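Local coordinates for enoyl-CoA hydratase carB homologue (PDB 5O34), which is a crotonase-superfamily enzyme of thienamycin biosynthesis that probably forms a carboxymethylproline precursor, as its homologue CarB does, at residues A[48-53]-A[82-87]; A[188-193]-A[201-206]; A[207-212]-A[217-222]. All blocks are in the same frame, centred on the assembly; numbering follows the deposited sequence.

How the contacts relate
Contact 1 is partly buried near the surface, while contacts 2 and 3 are buried on the opposite side of the chain's centre, their centres about 31 and 28 Å from that of contact 1. Contact 1 sets edge strand 47-50 against the end of helix 71-86, mixing a small apolar touch with loosely paired charges. Contact 2 is wholly apolar and joins helices 184-194 and 196-205. Contact 3, only 12 Å from contact 2 centre to centre, follows directly in the chain and adds one hydrogen bond, from a buried indole, to its apolar contacts. Those two form one continuous layer: Leu190 and Met202 both touch Leu219, and Trp209 packs on Met202. Both also meet neighbouring subunits, whereas no other subunit of the assembly touches contact 1.

Contact 1: A[48-53]-A[82-87]; sequences CSRLGD and RELDAD
Strand residues 48-50 pass the last turn of the helix that ends at Ala86, the nearest CA atoms being those of Cys48 and Leu84, 9.4 Å apart, so side chains alone bridge the gap. Leu84 is the buried member. Its CD2 methyl meets Cys48 SG at 3.8 Å, with SG anti to the backbone N (chi1 -169°) on a CB that points toward the helix. A compact, weakly polar thiol suits this strand position, where it also lies on Ala56 of the adjoining strand. The pair belongs to the start of the crotonase fold: strand 47-50 is an outermost strand of the larger sheet within this chain, antiparallel to strand 55-59, and helix 71-86 packs on both. Arg50, more exposed, bends at chi2 (-55°) and brings its guanidinium back over the same leucine, whose CD2 sits above one face, off-centre toward the rim, 3.8 Å from NH2. Long and partly aliphatic, arginine can cover a leucine while keeping its charge near solvent. Asp87 OD2 approaches the guanidinium at its edge, 4.1 Å from NE, too far for a salt bridge; the two planes are turned 54° apart. Asp87 OD1 accepts a hydrogen bond from Lys89 N.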
loop_
_atom_site.group_PDB
_atom_site.type_symbol
_atom_site.label_atom_id
_atom_site.label_comp_id
_atom_site.label_asym_id
_atom_site.label_seq_id
_atom_site.Cartn_x
_atom_site.Cartn_y
_atom_site.Cartn_z
ATOM N N CYS A 48 -33.417 3.375 4.535
ATOM C CA CYS A 48 -32.730 4.543 4.010
ATOM C C CYS A 48 -33.554 5.775 4.302
ATOM O O CYS A 48 -34.778 5.686 4.423
ATOM C CB CYS A 48 -32.451 4.401 2.520
ATOM S SG CYS A 48 -31.325 5.658 1.862
ATOM N N SER A 49 -32.889 6.929 4.410
ATOM C CA SER A 49 -33.540 8.187 4.750
ATOM C C SER A 49 -32.857 9.398 4.130
ATOM O O SER A 49 -31.650 9.543 4.273
ATOM C CB SER A 49 -33.598 8.353 6.271
ATOM O OG SER A 49 -34.493 7.438 6.883
ATOM N N ARG A 50 -33.622 10.280 3.464
ATOM C CA ARG A 50 -33.063 11.513 2.905
ATOM C C ARG A 50 -32.984 12.556 3.999
ATOM O O ARG A 50 -33.963 12.776 4.715
ATOM C CB ARG A 50 -33.880 12.089 1.722
ATOM C CG ARG A 50 -34.107 11.169 0.520
ATOM C CD ARG A 50 -32.845 10.579 -0.106
ATOM N NE ARG A 50 -33.169 9.394 -0.905
ATOM C CZ ARG A 50 -33.410 8.183 -0.401
ATOM N NH1 ARG A 50 -33.361 7.980 0.911
ATOM N NH2 ARG A 50 -33.711 7.171 -1.204
ATOM N N LEU A 51 -31.814 13.190 4.129
ATOM C CA LEU A 51 -31.593 14.274 5.080
ATOM C C LEU A 51 -31.580 15.604 4.307
ATOM O O LEU A 51 -31.299 16.661 4.864
ATOM C CB LEU A 51 -30.343 14.039 5.953
ATOM C CG LEU A 51 -30.189 12.638 6.602
ATOM C CD1 LEU A 51 -29.099 12.644 7.601
ATOM C CD2 LEU A 51 -31.448 12.171 7.317
ATOM N N GLY A 52 -31.932 15.507 3.023
ATOM C CA GLY A 52 -32.186 16.605 2.099
ATOM C C GLY A 52 -31.123 17.605 1.691
ATOM O O GLY A 52 -31.480 18.665 1.160
ATOM N N ASP A 53 -29.837 17.299 1.886
ATOM C CA ASP A 53 -28.773 18.187 1.394
ATOM C C ASP A 53 -28.158 17.501 0.165
ATOM O O ASP A 53 -27.288 18.055 -0.512
ATOM C CB ASP A 53 -27.695 18.407 2.475
ATOM C CG ASP A 53 -28.180 19.124 3.719
ATOM O OD1 ASP A 53 -28.026 20.370 3.785
ATOM O OD2 ASP A 53 -28.679 18.437 4.646
ATOM N N ARG A 82 -27.670 0.393 -5.489
ATOM C CA ARG A 82 -28.000 0.621 -6.901
ATOM C C ARG A 82 -29.121 1.651 -7.089
ATOM O O ARG A 82 -29.048 2.459 -8.022
ATOM C CB ARG A 82 -28.292 -0.687 -7.631
ATOM C CG ARG A 82 -27.004 -1.410 -8.046
ATOM C CD ARG A 82 -27.265 -2.720 -8.763
ATOM N NE ARG A 82 -28.206 -3.570 -8.029
ATOM C CZ ARG A 82 -28.040 -4.869 -7.809
ATOM N NH1 ARG A 82 -26.955 -5.493 -8.259
ATOM N NH2 ARG A 82 -28.949 -5.554 -7.127
ATOM N N GLU A 83 -30.111 1.673 -6.173
ATOM C CA GLU A 83 -31.200 2.661 -6.187
ATOM C C GLU A 83 -30.621 4.054 -5.914
ATOM O O GLU A 83 -30.971 5.018 -6.602
ATOM C CB GLU A 83 -32.272 2.317 -5.138
ATOM C CG GLU A 83 -33.150 1.130 -5.508
ATOM C CD GLU A 83 -34.088 0.651 -4.412
ATOM O OE1 GLU A 83 -33.997 -0.538 -4.026
ATOM O OE2 GLU A 83 -34.935 1.455 -3.957
ATOM N N LEU A 84 -29.690 4.140 -4.943
ATOM C CA LEU A 84 -29.015 5.386 -4.563
ATOM C C LEU A 84 -28.110 5.941 -5.669
ATOM O O LEU A 84 -28.032 7.158 -5.827
ATOM C CB LEU A 84 -28.254 5.236 -3.232
ATOM C CG LEU A 84 -29.095 4.908 -1.982
ATOM C CD1 LEU A 84 -28.216 4.718 -0.768
ATOM C CD2 LEU A 84 -30.154 5.973 -1.707
ATOM N N ASP A 85 -27.461 5.063 -6.457
ATOM C CA ASP A 85 -26.623 5.507 -7.578
ATOM C C ASP A 85 -27.476 6.070 -8.724
ATOM O O ASP A 85 -27.013 6.948 -9.457
ATOM C CB ASP A 85 -25.705 4.381 -8.087
ATOM C CG ASP A 85 -24.548 4.868 -8.947
ATOM O OD1 ASP A 85 -24.196 4.167 -9.925
ATOM O OD2 ASP A 85 -23.995 5.954 -8.646
ATOM N N ALA A 86 -28.725 5.571 -8.854
ATOM C CA ALA A 86 -29.681 5.991 -9.881
ATOM C C ALA A 86 -30.311 7.363 -9.587
ATOM O O ALA A 86 -30.469 8.156 -10.513
ATOM C CB ALA A 86 -30.760 4.932 -10.057
ATOM N N ASP A 87 -30.658 7.642 -8.312
ATOM C CA ASP A 87 -31.282 8.901 -7.883
ATOM C C ASP A 87 -30.309 10.088 -7.950
ATOM O O ASP A 87 -29.388 10.174 -7.135
ATOM C CB ASP A 87 -31.886 8.747 -6.470
ATOM C CG ASP A 87 -32.799 9.872 -5.981
ATOM O OD1 ASP A 87 -32.741 10.987 -6.554
ATOM O OD2 ASP A 87 -33.545 9.646 -5.000
#

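Contact 2: A[188-193]-A[201-206]; sequences FMLEAA and RMLLTC
With chi1 near -76° in both, Leu190 and Met202 each carry CG anti to the carbonyl carbon, and their side chains reach into the gap between two helices, where they cross at about a right angle. The helices, 184-194 and 196-205, are consecutive and joined by a very short turn within the crotonase-like fold. Their nearest CA atoms, those of Leu190 and Met202, are 8.5 Å apart. Leu190 is the central residue, and its branched end suits the place because the two methyls can serve different neighbours. CD2 rests against the Met202 sulfur, SD, at 3.8 Å. CD1 lies beside that sulfur too, but also touches Met202 CB and, 3.9 Å away, the CD2 methyl of Leu203. Methionine is apt here: its flexible thioether bends at chi3 (89°) and offers a large polarisable atom to both methyls. Leu203 starts to one side, and only the end of its chain comes near. Leu219 continues the apolar layer beyond Leu190 and Met202, while on the far side of the second helix Leu204 O accepts a hydrogen bond from Tyr243 OH of the second subunit. Near that helix's end Thr205 turns its hydroxyl back, OG1 donating to Arg201 O at 2.7 Å; the backbone N of Thr205 reaches the same oxygen from the opposite face of the carbonyl plane.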
loop_
_atom_site.group_PDB
_atom_site.type_symbol
_atom_site.label_atom_id
_atom_site.label_comp_id
_atom_site.label_asym_id
_atom_site.label_seq_id
_atom_site.Cartn_x
_atom_site.Cartn_y
_atom_site.Cartn_z
ATOM N N PHE A 188 -7.589 -9.553 1.087
ATOM C CA PHE A 188 -7.538 -8.595 -0.023
ATOM C C PHE A 188 -7.890 -7.156 0.402
ATOM O O PHE A 188 -7.147 -6.219 0.086
ATOM C CB PHE A 188 -8.427 -9.046 -1.195
ATOM C CG PHE A 188 -8.428 -8.039 -2.319
ATOM C CD1 PHE A 188 -7.376 -7.987 -3.228
ATOM C CD2 PHE A 188 -9.445 -7.097 -2.430
ATOM C CE1 PHE A 188 -7.342 -7.016 -4.224
ATOM C CE2 PHE A 188 -9.410 -6.129 -3.431
ATOM C CZ PHE A 188 -8.349 -6.085 -4.309
ATOM N N MET A 189 -9.027 -6.986 1.093
ATOM C CA MET A 189 -9.551 -5.685 1.507
ATOM C C MET A 189 -8.676 -4.951 2.527
ATOM O O MET A 189 -8.551 -3.726 2.435
ATOM C CB MET A 189 -11.000 -5.811 2.004
ATOM C CG MET A 189 -12.026 -5.713 0.881
ATOM S SD MET A 189 -13.748 -6.091 1.335
ATOM C CE MET A 189 -13.706 -7.745 1.190
ATOM N N LEU A 190 -8.069 -5.682 3.486
ATOM C CA LEU A 190 -7.207 -5.069 4.502
ATOM C C LEU A 190 -5.881 -4.595 3.902
ATOM O O LEU A 190 -5.290 -3.615 4.375
ATOM C CB LEU A 190 -6.929 -6.043 5.648
ATOM C CG LEU A 190 -8.015 -6.309 6.682
ATOM C CD1 LEU A 190 -7.532 -7.361 7.650
ATOM C CD2 LEU A 190 -8.361 -5.050 7.461
ATOM N N GLU A 191 -5.414 -5.307 2.867
ATOM C CA GLU A 191 -4.187 -4.980 2.147
ATOM C C GLU A 191 -4.390 -3.650 1.425
ATOM O O GLU A 191 -3.573 -2.745 1.585
ATOM C CB GLU A 191 -3.826 -6.101 1.169
ATOM C CG GLU A 191 -2.520 -5.864 0.431
ATOM C CD GLU A 191 -1.740 -7.110 0.061
ATOM O OE1 GLU A 191 -0.505 -6.993 -0.101
ATOM O OE2 GLU A 191 -2.349 -8.199 -0.066
ATOM N N ALA A 192 -5.516 -3.513 0.706
ATOM C CA ALA A 192 -5.889 -2.312 -0.044
ATOM C C ALA A 192 -6.037 -1.060 0.819
ATOM O O ALA A 192 -5.554 0.001 0.423
ATOM C CB ALA A 192 -7.154 -2.570 -0.842
ATOM N N ALA A 193 -6.613 -1.191 2.022
ATOM C CA ALA A 193 -6.852 -0.064 2.931
ATOM C C ALA A 193 -5.705 0.292 3.873
ATOM O O ALA A 193 -5.408 1.480 4.061
ATOM C CB ALA A 193 -8.113 -0.317 3.739
ATOM N N ARG A 201 -0.802 -8.812 10.249
ATOM C CA ARG A 201 -0.862 -8.715 11.704
ATOM C C ARG A 201 -2.300 -9.034 12.170
ATOM O O ARG A 201 -2.477 -9.831 13.088
ATOM C CB ARG A 201 -0.452 -7.311 12.171
ATOM C CG ARG A 201 1.035 -7.000 12.090
ATOM C CD ARG A 201 1.321 -5.551 12.464
ATOM N NE ARG A 201 0.876 -5.238 13.831
ATOM C CZ ARG A 201 0.472 -4.035 14.243
ATOM N NH1 ARG A 201 0.456 -3.007 13.403
ATOM N NH2 ARG A 201 0.077 -3.857 15.498
ATOM N N MET A 202 -3.314 -8.473 11.485
ATOM C CA MET A 202 -4.727 -8.680 11.810
ATOM C C MET A 202 -5.208 -10.112 11.620
ATOM O O MET A 202 -5.832 -10.652 12.532
ATOM C CB MET A 202 -5.621 -7.707 11.042
ATOM C CG MET A 202 -5.590 -6.324 11.595
ATOM S SD MET A 202 -6.900 -5.312 10.910
ATOM C CE MET A 202 -8.245 -5.651 12.101
ATOM N N LEU A 203 -4.925 -10.726 10.457
ATOM C CA LEU A 203 -5.348 -12.103 10.154
ATOM C C LEU A 203 -4.709 -13.140 11.054
ATOM O O LEU A 203 -5.396 -14.062 11.495
ATOM C CB LEU A 203 -5.073 -12.503 8.677
ATOM C CG LEU A 203 -5.818 -11.821 7.498
ATOM C CD1 LEU A 203 -6.061 -12.813 6.372
ATOM C CD2 LEU A 203 -7.137 -11.182 7.910
ATOM N N LEU A 204 -3.401 -12.999 11.327
ATOM C CA LEU A 204 -2.630 -13.983 12.088
ATOM C C LEU A 204 -2.731 -13.874 13.603
ATOM O O LEU A 204 -2.572 -14.899 14.271
ATOM C CB LEU A 204 -1.156 -13.983 11.653
ATOM C CG LEU A 204 -0.874 -14.296 10.179
ATOM C CD1 LEU A 204 0.600 -14.133 9.875
ATOM C CD2 LEU A 204 -1.396 -15.673 9.760
ATOM N N THR A 205 -2.972 -12.677 14.155
ATOM C CA THR A 205 -3.088 -12.520 15.614
ATOM C C THR A 205 -4.559 -12.563 16.071
ATOM O O THR A 205 -4.837 -12.876 17.238
ATOM C CB THR A 205 -2.463 -11.192 16.107
ATOM O OG1 THR A 205 -3.240 -10.091 15.634
ATOM C CG2 THR A 205 -0.984 -11.038 15.743
ATOM N N CYS A 206 -5.483 -12.161 15.164
ATOM C CA CYS A 206 -6.926 -12.010 15.390
ATOM C C CYS A 206 -7.236 -11.027 16.529
ATOM O O CYS A 206 -8.338 -11.031 17.073
ATOM C CB CYS A 206 -7.623 -13.354 15.570
ATOM S SG CYS A 206 -7.500 -14.430 14.124
#

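Contact 3: A[207-212]-A[217-222]; sequences DEWPAE and DGLLHE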
loop_
_atom_site.group_PDB
_atom_site.type_symbol
_atom_site.label_atom_id
_atom_site.label_comp_id
_atom_site.label_asym_id
_atom_site.label_seq_id
_atom_site.Cartn_x
_atom_site.Cartn_y
_atom_site.Cartn_z
ATOM N N ASP A 207 -6.262 -10.148 16.834
ATOM C CA ASP A 207 -6.344 -9.094 17.839
ATOM C C ASP A 207 -7.268 -7.992 17.369
ATOM O O ASP A 207 -7.484 -7.813 16.165
ATOM C CB ASP A 207 -4.949 -8.493 18.109
ATOM C CG ASP A 207 -3.994 -9.351 18.931
ATOM O OD1 ASP A 207 -4.379 -10.495 19.308
ATOM O OD2 ASP A 207 -2.861 -8.881 19.204
ATOM N N GLU A 208 -7.796 -7.238 18.332
ATOM C CA GLU A 208 -8.690 -6.121 18.087
ATOM C C GLU A 208 -7.863 -4.875 17.861
ATOM O O GLU A 208 -6.803 -4.709 18.462
ATOM C CB GLU A 208 -9.670 -5.931 19.255
ATOM C CG GLU A 208 -10.518 -7.168 19.542
ATOM C CD GLU A 208 -11.549 -7.075 20.661
ATOM O OE1 GLU A 208 -11.542 -6.073 21.411
ATOM O OE2 GLU A 208 -12.354 -8.024 20.803
ATOM N N TRP A 209 -8.336 -4.021 16.967
ATOM C CA TRP A 209 -7.686 -2.779 16.636
ATOM C C TRP A 209 -8.487 -1.631 17.218
ATOM O O TRP A 209 -9.480 -1.220 16.611
ATOM C CB TRP A 209 -7.512 -2.643 15.115
ATOM C CG TRP A 209 -6.100 -2.807 14.649
ATOM C CD1 TRP A 209 -5.309 -1.848 14.105
ATOM C CD2 TRP A 209 -5.313 -4.006 14.683
ATOM N NE1 TRP A 209 -4.066 -2.358 13.829
ATOM C CE2 TRP A 209 -4.048 -3.689 14.148
ATOM C CE3 TRP A 209 -5.560 -5.327 15.096
ATOM C CZ2 TRP A 209 -3.028 -4.639 14.018
ATOM C CZ3 TRP A 209 -4.544 -6.265 14.976
ATOM C CH2 TRP A 209 -3.299 -5.919 14.434
ATOM N N PRO A 210 -8.075 -1.103 18.398
ATOM C CA PRO A 210 -8.772 0.075 18.953
ATOM C C PRO A 210 -8.668 1.273 18.012
ATOM O O PRO A 210 -7.792 1.314 17.138
ATOM C CB PRO A 210 -8.077 0.333 20.301
ATOM C CG PRO A 210 -6.851 -0.482 20.296
ATOM C CD PRO A 210 -6.921 -1.519 19.227
ATOM N N ALA A 211 -9.611 2.223 18.171
ATOM C CA ALA A 211 -9.801 3.393 17.304
ATOM C C ALA A 211 -8.530 4.168 16.930
ATOM O O ALA A 211 -8.350 4.466 15.740
ATOM C CB ALA A 211 -10.828 4.335 17.911
ATOM N N GLU A 212 -7.653 4.464 17.917
ATOM C CA GLU A 212 -6.399 5.248 17.769
ATOM C C GLU A 212 -5.348 4.538 16.921
ATOM O O GLU A 212 -4.764 5.145 16.018
ATOM C CB GLU A 212 -5.846 5.672 19.153
ATOM C CG GLU A 212 -6.697 6.720 19.873
ATOM C CD GLU A 212 -7.185 7.905 19.050
ATOM O OE1 GLU A 212 -6.345 8.580 18.408
ATOM O OE2 GLU A 212 -8.412 8.164 19.054
ATOM N N ASP A 217 -2.913 3.119 11.372
ATOM C CA ASP A 217 -2.714 2.075 10.368
ATOM C C ASP A 217 -3.511 2.247 9.059
ATOM O O ASP A 217 -3.195 1.567 8.084
ATOM C CB ASP A 217 -2.961 0.696 10.998
ATOM C CG ASP A 217 -1.916 0.327 12.057
ATOM O OD1 ASP A 217 -0.803 0.897 12.023
ATOM O OD2 ASP A 217 -2.197 -0.557 12.896
ATOM N N GLY A 218 -4.459 3.182 9.009
ATOM C CA GLY A 218 -5.257 3.441 7.807
ATOM C C GLY A 218 -6.574 2.688 7.717
ATOM O O GLY A 218 -7.213 2.681 6.669
ATOM N N LEU A 219 -7.005 2.056 8.802
ATOM C CA LEU A 219 -8.277 1.340 8.850
ATOM C C LEU A 219 -9.453 2.289 9.089
ATOM O O LEU A 219 -10.586 1.977 8.721
ATOM C CB LEU A 219 -8.218 0.235 9.891
ATOM C CG LEU A 219 -7.216 -0.881 9.602
ATOM C CD1 LEU A 219 -7.000 -1.724 10.823
ATOM C CD2 LEU A 219 -7.666 -1.726 8.438
ATOM N N LEU A 220 -9.171 3.454 9.704
ATOM C CA LEU A 220 -10.110 4.562 9.903
ATOM C C LEU A 220 -9.491 5.783 9.252
ATOM O O LEU A 220 -8.275 5.956 9.302
ATOM C CB LEU A 220 -10.385 4.856 11.389
ATOM C CG LEU A 220 -11.135 3.794 12.203
ATOM C CD1 LEU A 220 -11.287 4.240 13.635
ATOM C CD2 LEU A 220 -12.499 3.448 11.604
ATOM N N HIS A 221 -10.317 6.599 8.587
ATOM C CA HIS A 221 -9.860 7.830 7.945
ATOM C C HIS A 221 -9.836 8.928 8.998
ATOM O O HIS A 221 -9.075 9.886 8.884
ATOM C CB HIS A 221 -10.810 8.232 6.808
ATOM C CG HIS A 221 -10.756 7.327 5.616
ATOM N ND1 HIS A 221 -11.153 5.998 5.691
ATOM C CD2 HIS A 221 -10.376 7.595 4.348
ATOM C CE1 HIS A 221 -10.983 5.501 4.478
ATOM N NE2 HIS A 221 -10.524 6.424 3.637
ATOM N N GLU A 222 -10.702 8.794 10.016
ATOM C CA GLU A 222 -10.858 9.783 11.069
ATOM C C GLU A 222 -11.501 9.165 12.299
ATOM O O GLU A 222 -12.277 8.210 12.194
ATOM C CB GLU A 222 -11.706 10.960 10.548
ATOM C CG GLU A 222 -11.858 12.140 11.504
ATOM C CD GLU A 222 -12.818 13.230 11.059
ATOM O OE1 GLU A 222 -13.070 13.355 9.840
ATOM O OE2 GLU A 222 -13.285 13.995 11.934
#
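Asp217 opens the second segment by holding the indole N-H of Trp209: its OD2 accepts from Trp209 NE1 at 2.8 Å. The bond is nearly straight, 165° at the hydrogen, and the oxygen lies almost in the ring plane, just 4° out of it. OD2 uses its anti lone pair, the one turned away from OD1, and the carboxylate is rotated 53° against the indole. Aspartate fits because its short chain, CG anti to the carbonyl carbon, brings an acceptor to the one polar atom of a buried ring. A weak, long ion pair with Arg201 NH1 gives the same oxygen a second, cationic neighbour.

Gly218 follows with positive phi and ends helix 211-217 in a Schellman motif; at these backbone angles a CB would collide with the preceding carbonyl oxygen, which accounts for glycine. Its own carbonyl, Gly218 O, bonds Thr197 OG1 of the third subunit. The chain thus turns back along the helix it has just left. This strand-helix-loop unit links the two sheets of the crotonase-like core: Trp209 pairs through its backbone with Leu172 in the smaller sheet, and the loop leads into strand 222-224 at the edge of the larger one.

Leu219 then points toward the indole, its CD1 meeting Trp209 CD1 obliquely at 3.7 Å and helping to fill the buried layer shared with Met202 and Leu190. Leu220, next in line, serves the start of the helix instead. Its CD1 methyl packs on the backbone of the first helical turn, 3.6 Å from Ala211 O, with the small Ala211 CB beside it at 4.3 Å. Beyond it, His221 NE2 hydrogen-bonds Gln200 OE1 of the third subunit.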